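PDB 4CCL: ribosomal protein uL16 3-hydroxylase from Escherichia coli, which hydroxylates an arginine side chain of ribosomal protein uL16 as an iron(II)- and 2-oxoglutarate-dependent oxygenase, and so regulates growth. Local coordinates for residues N29-P34 / F132-T137; L111-S116 / N194-S199. All blocks are in the same frame, centred on the assembly; numbering follows the deposited sequence.

Interaction 1: N29-P34 / F132-T137; sequences NNFIDP and FIIQGT
Asp33 reaches the turn after strand 131-135 with its carboxylate and takes the backbone N-H of Thr137: Thr137 N lies 3.0 Å from Asp33 OD2, and the bond is fairly straight, 159° at the hydrogen. The donor arrives on the syn side of the carboxylate, 17° out of its plane. The same oxygen is hydrogen-bonded to the hydroxyl of Tyr198, so OD2 is held both by the turn that follows strand 131-135 and by the adjacent strand 195-202. Gly136 suits its place beside the acid and the Phe31 ring because, having no side chain, it lets its backbone lie directly against both, with Asp33 OD2 3.3 Å from Gly136 CA.

The apolar half of the contact belongs to Phe31. With CG anti to the backbone N (chi1 180°), its ring is carried toward the strand, where Ile134 CG2 sits over one face, 4.0 Å from Phe31 CZ. The branched Ile134 crosses the aromatic side chain at about a right angle, and the CD2–CE2 side of the ring approaches the Gln135–Gly136 backbone obliquely, with Phe31 CE2 3.6 Å from Gly136 CA. Gln135 turns to the other side of its strand, where its amide meets Asn197 and Arg140, the latter a probable substrate-binding residue.

The closely packed part thus centres on Ile134 and Gly136, which are buried, whereas the Thr137 side is open to solvent, though still in contact: there the methyl CG2 crosses the carboxylate at a slant, 3.3 Å from Asp33 OD1. The bonds found to OD2 come from two neutral groups, a backbone N-H and a phenol, on neighbouring parts of the sheet and its turn, and together they would probably favour the ionised carboxylate.

Interaction 2: L111-S116 / N194-S199; sequences LMISFS and NAMNYS. With SO4 (sulfate ion), chain L.
Met112, Ser114 and Ser116 form hydrogen-bonded antiparallel pairs with Ser199, Asn197 and Ala195, respectively, so each strand gives three N-H and three C=O groups that are mutually satisfied. The six bonds are nearly uniform: Ser114 N to Asn197 O and Asn197 N to Ser114 O are both 2.9 Å, with donors in the carbonyl planes, whereas those of the Ser116–Ala195 pair are somewhat tilted. These are neighbouring central strands of the double-stranded β-helix (cupin) fold of JmjC oxygenases, and their two faces differ in character.

On one, Ile113 CD1 packs 3.7 Å from Tyr198 CE2, while the bent selenomethionine Met196 makes an oblique Met-aromatic contact with Phe115, its SE 5.1 Å from the ring centroid. Serines and Asn197 share the other with Met112 and Ala195. Ser114, a probable substrate-binding residue whose small hydroxyl stands between backbone N and carbonyl carbon (chi1 71°), donates from OG to O1 of a sulfate, probably from the crystallisation liquor, at 2.8 Å; Arg140 NH1 holds the same ion. Asn197 CB lies beside this serine. The amide of Asn197 is engaged at both ends: OD1 accepts from Arg140 and Trp142, and ND2 bonds to Gln135 OE1 and, from above the carbonyl plane, to Met196 O.

From the N terminus, the loop after strand 22-24 (29-34) comes first, then strand 108-116, strand 131-135 and finally strand 195-202. Interaction 1 closes a loop of 97 residues between its segments, and interaction 2 one of 77. Since 111-116 falls inside the first loop and 194-199 beyond it, the two closures cross rather than nest. In the sheet, strand 195-202 lies between 108-116 and 131-135, which are consecutive in the chain, so interaction 2 joins one flank while Gly136 N to Met196 O, at 2.7 Å, links the other. The N-terminal segment before helix 37-45 is thereby tied to the central strands of the JmjC domain.

Interaction 1: N29-P34 / F132-T137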
loop_
_atom_site.group_PDB
_atom_site.type_symbol
_atom_site.label_atom_id
_atom_site.label_comp_id
_atom_site.label_asym_id
_atom_site.label_seq_id
_atom_site.Cartn_x
_atom_site.Cartn_y
_atom_site.Cartn_z
ATOM N N ASN B 29 13.044 12.124 43.052
ATOM C CA ASN B 29 13.343 12.141 44.478
ATOM C C ASN B 29 12.126 11.722 45.286
ATOM O O ASN B 29 11.008 12.150 44.990
ATOM C CB ASN B 29 13.789 13.534 44.923
ATOM C CG ASN B 29 15.064 13.985 44.244
ATOM O OD1 ASN B 29 15.887 13.168 43.831
ATOM N ND2 ASN B 29 15.238 15.296 44.130
ATOM N N ASN B 30 12.359 10.908 46.313
ATOM C CA ASN B 30 11.293 10.343 47.136
ATOM C C ASN B 30 10.173 9.798 46.268
ATOM O O ASN B 30 9.044 10.284 46.316
ATOM C CB ASN B 30 10.744 11.397 48.099
ATOM C CG ASN B 30 11.830 12.048 48.927
ATOM O OD1 ASN B 30 12.072 13.250 48.819
ATOM N ND2 ASN B 30 12.497 11.256 49.759
ATOM N N PHE B 31 10.491 8.777 45.481
ATOM C CA PHE B 31 9.563 8.301 44.470
ATOM C C PHE B 31 8.416 7.520 45.092
ATOM O O PHE B 31 8.620 6.534 45.798
ATOM C CB PHE B 31 10.290 7.450 43.429
ATOM C CG PHE B 31 9.393 6.914 42.350
ATOM C CD1 PHE B 31 8.938 7.739 41.333
ATOM C CD2 PHE B 31 9.007 5.584 42.349
ATOM C CE1 PHE B 31 8.111 7.246 40.341
ATOM C CE2 PHE B 31 8.183 5.087 41.361
ATOM C CZ PHE B 31 7.736 5.918 40.356
ATOM N N ILE B 32 7.204 7.986 44.820
ATOM C CA ILE B 32 5.997 7.336 45.298
ATOM C C ILE B 32 5.284 6.719 44.109
ATOM O O ILE B 32 4.874 7.421 43.185
ATOM C CB ILE B 32 5.060 8.330 45.991
ATOM C CG1 ILE B 32 5.813 9.079 47.093
ATOM C CG2 ILE B 32 3.850 7.605 46.551
ATOM C CD1 ILE B 32 5.332 10.498 47.303
ATOM N N ASP B 33 5.160 5.397 44.133
ATOM C CA ASP B 33 4.568 4.662 43.026
ATOM C C ASP B 33 3.127 5.085 42.772
ATOM O O ASP B 33 2.337 5.205 43.707
ATOM C CB ASP B 33 4.647 3.158 43.284
ATOM C CG ASP B 33 6.076 2.660 43.363
ATOM O OD1 ASP B 33 6.877 3.255 44.114
ATOM O OD2 ASP B 33 6.404 1.680 42.664
ATOM N N PRO B 34 2.788 5.322 41.497
ATOM C CA PRO B 34 1.441 5.762 41.121
ATOM C C PRO B 34 0.412 4.662 41.342
ATOM O O PRO B 34 -0.760 4.950 41.584
ATOM C CB PRO B 34 1.579 6.066 39.627
ATOM C CG PRO B 34 2.713 5.215 39.170
ATOM C CD PRO B 34 3.665 5.150 40.326
ATOM N N PHE B 132 12.660 4.759 28.750
ATOM C CA PHE B 132 13.109 5.148 30.080
ATOM C C PHE B 132 12.542 4.144 31.072
ATOM O O PHE B 132 11.328 3.986 31.169
ATOM C CB PHE B 132 12.629 6.556 30.436
ATOM C CG PHE B 132 13.341 7.650 29.695
ATOM C CD1 PHE B 132 12.896 8.064 28.450
ATOM C CD2 PHE B 132 14.447 8.278 30.249
ATOM C CE1 PHE B 132 13.545 9.075 27.768
ATOM C CE2 PHE B 132 15.100 9.289 29.571
ATOM C CZ PHE B 132 14.647 9.688 28.329
ATOM N N ILE B 133 13.408 3.455 31.806
ATOM C CA ILE B 133 12.926 2.465 32.759
ATOM C C ILE B 133 13.062 2.974 34.191
ATOM O O ILE B 133 14.164 3.110 34.718
ATOM C CB ILE B 133 13.646 1.116 32.599
ATOM C CG1 ILE B 133 13.520 0.623 31.155
ATOM C CG2 ILE B 133 13.075 0.099 33.569
ATOM C CD1 ILE B 133 14.349 -0.610 30.843
ATOM N N ILE B 134 11.918 3.245 34.809
ATOM C CA ILE B 134 11.852 3.844 36.133
ATOM C C ILE B 134 11.682 2.778 37.205
ATOM O O ILE B 134 10.732 1.995 37.171
ATOM C CB ILE B 134 10.662 4.819 36.232
ATOM C CG1 ILE B 134 10.718 5.851 35.104
ATOM C CG2 ILE B 134 10.637 5.503 37.590
ATOM C CD1 ILE B 134 9.411 6.588 34.885
ATOM N N GLN B 135 12.603 2.753 38.162
ATOM C CA GLN B 135 12.499 1.830 39.282
ATOM C C GLN B 135 11.480 2.324 40.302
ATOM O O GLN B 135 11.561 3.456 40.779
ATOM C CB GLN B 135 13.859 1.626 39.952
ATOM C CG GLN B 135 13.820 0.696 41.161
ATOM C CD GLN B 135 13.489 -0.737 40.790
ATOM O OE1 GLN B 135 14.046 -1.288 39.841
ATOM N NE2 GLN B 135 12.573 -1.346 41.535
ATOM N N GLY B 136 10.520 1.461 40.617
ATOM C CA GLY B 136 9.526 1.711 41.645
ATOM C C GLY B 136 9.929 1.014 42.932
ATOM O O GLY B 136 11.117 0.926 43.245
ATOM N N THR B 137 8.942 0.540 43.687
ATOM C CA THR B 137 9.203 -0.218 44.906
ATOM C C THR B 137 10.089 -1.420 44.616
ATOM O O THR B 137 10.002 -2.022 43.545
ATOM C CB THR B 137 7.905 -0.764 45.534
ATOM O OG1 THR B 137 7.356 -1.781 44.686
ATOM C CG2 THR B 137 6.885 0.341 45.727
#

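Interaction 2: L111-S116 / N194-S199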
loop_
_atom_site.group_PDB
_atom_site.type_symbol
_atom_site.label_atom_id
_atom_site.label_comp_id
_atom_site.label_asym_id
_atom_site.label_seq_id
_atom_site.Cartn_x
_atom_site.Cartn_y
_atom_site.Cartn_z
ATOM N N LEU B 111 3.031 4.050 28.600
ATOM C CA LEU B 111 3.650 3.609 29.847
ATOM C C LEU B 111 3.292 2.149 30.122
ATOM O O LEU B 111 2.129 1.833 30.376
ATOM C CB LEU B 111 3.158 4.495 31.001
ATOM C CG LEU B 111 3.893 4.588 32.349
ATOM C CD1 LEU B 111 3.824 3.308 33.160
ATOM C CD2 LEU B 111 5.334 4.994 32.149
HETATM N N MSE B 112 4.285 1.263 30.088
HETATM C CA MSE B 112 4.022 -0.135 30.430
HETATM C C MSE B 112 4.651 -0.481 31.779
HETATM O O MSE B 112 5.783 -0.096 32.063
HETATM C CB MSE B 112 4.485 -1.087 29.314
HETATM C CG MSE B 112 5.903 -1.642 29.449
HETATM SE SE MSE B 112 6.026 -3.261 30.556
HETATM C CE MSE B 112 7.940 -3.562 30.384
ATOM N N ILE B 113 3.902 -1.189 32.619
ATOM C CA ILE B 113 4.371 -1.505 33.967
ATOM C C ILE B 113 4.658 -2.993 34.124
ATOM O O ILE B 113 3.893 -3.826 33.649
ATOM C CB ILE B 113 3.335 -1.089 35.036
ATOM C CG1 ILE B 113 3.028 0.403 34.924
ATOM C CG2 ILE B 113 3.831 -1.425 36.440
ATOM C CD1 ILE B 113 2.054 0.911 35.960
ATOM N N SER B 114 5.758 -3.328 34.791
ATOM C CA SER B 114 6.032 -4.725 35.104
ATOM C C SER B 114 6.203 -4.940 36.604
ATOM O O SER B 114 6.896 -4.175 37.273
ATOM C CB SER B 114 7.268 -5.230 34.352
ATOM O OG SER B 114 8.459 -4.660 34.870
ATOM N N PHE B 115 5.557 -5.976 37.129
ATOM C CA PHE B 115 5.792 -6.405 38.502
ATOM C C PHE B 115 6.517 -7.738 38.488
ATOM O O PHE B 115 6.050 -8.696 37.880
ATOM C CB PHE B 115 4.482 -6.537 39.284
ATOM C CG PHE B 115 4.640 -7.219 40.620
ATOM C CD1 PHE B 115 5.202 -6.548 41.695
ATOM C CD2 PHE B 115 4.225 -8.529 40.798
ATOM C CE1 PHE B 115 5.349 -7.171 42.921
ATOM C CE2 PHE B 115 4.368 -9.156 42.022
ATOM C CZ PHE B 115 4.931 -8.477 43.084
ATOM N N SER B 116 7.659 -7.802 39.161
ATOM C CA SER B 116 8.441 -9.030 39.184
ATOM C C SER B 116 8.838 -9.474 40.593
ATOM O O SER B 116 9.327 -8.683 41.395
ATOM C CB SER B 116 9.684 -8.891 38.298
ATOM O OG SER B 116 10.395 -7.702 38.598
ATOM N N ASN B 194 10.917 -7.716 45.586
ATOM C CA ASN B 194 9.691 -7.580 44.803
ATOM C C ASN B 194 9.685 -6.212 44.143
ATOM O O ASN B 194 9.804 -5.193 44.818
ATOM C CB ASN B 194 8.463 -7.714 45.702
ATOM C CG ASN B 194 7.936 -9.133 45.776
ATOM O OD1 ASN B 194 8.524 -10.063 45.226
ATOM N ND2 ASN B 194 6.814 -9.306 46.467
ATOM N N ALA B 195 9.516 -6.177 42.826
ATOM C CA ALA B 195 9.819 -4.960 42.087
ATOM C C ALA B 195 8.740 -4.467 41.127
ATOM O O ALA B 195 8.018 -5.252 40.509
ATOM C CB ALA B 195 11.126 -5.124 41.356
HETATM N N MSE B 196 8.656 -3.145 41.016
HETATM C CA MSE B 196 7.790 -2.480 40.053
HETATM C C MSE B 196 8.628 -1.602 39.127
HETATM O O MSE B 196 9.409 -0.766 39.585
HETATM C CB MSE B 196 6.736 -1.636 40.774
HETATM C CG MSE B 196 5.674 -2.459 41.482
HETATM SE SE MSE B 196 4.226 -2.989 40.286
HETATM C CE MSE B 196 3.023 -1.493 40.611
ATOM N N ASN B 197 8.472 -1.807 37.824
ATOM C CA ASN B 197 9.186 -1.014 36.832
ATOM C C ASN B 197 8.228 -0.305 35.888
ATOM O O ASN B 197 7.233 -0.884 35.443
ATOM C CB ASN B 197 10.162 -1.883 36.035
ATOM C CG ASN B 197 11.541 -1.941 36.665
ATOM O OD1 ASN B 197 12.529 -2.236 35.992
ATOM N ND2 ASN B 197 11.616 -1.654 37.960
ATOM N N TYR B 198 8.539 0.951 35.586
ATOM C CA TYR B 198 7.684 1.751 34.728
ATOM C C TYR B 198 8.460 2.168 33.496
ATOM O O TYR B 198 9.339 3.022 33.559
ATOM C CB TYR B 198 7.204 2.994 35.478
ATOM C CG TYR B 198 6.575 2.683 36.812
ATOM C CD1 TYR B 198 7.362 2.467 37.938
ATOM C CD2 TYR B 198 5.197 2.593 36.947
ATOM C CE1 TYR B 198 6.797 2.173 39.159
ATOM C CE2 TYR B 198 4.619 2.302 38.167
ATOM C CZ TYR B 198 5.427 2.093 39.269
ATOM O OH TYR B 198 4.864 1.800 40.486
ATOM N N SER B 199 8.090 1.598 32.358
ATOM C CA SER B 199 8.774 1.889 31.114
ATOM C C SER B 199 8.008 2.925 30.306
ATOM O O SER B 199 6.873 2.683 29.873
ATOM C CB SER B 199 8.985 0.606 30.304
ATOM O OG SER B 199 9.825 -0.301 31.003
HETATM S S SO4 L . 10.685 -5.093 32.141
HETATM O O1 SO4 L . 10.253 -3.921 32.896
HETATM O O2 SO4 L . 11.087 -4.695 30.794
HETATM O O3 SO4 L . 11.826 -5.715 32.804
HETATM O O4 SO4 L . 9.577 -6.040 32.067
#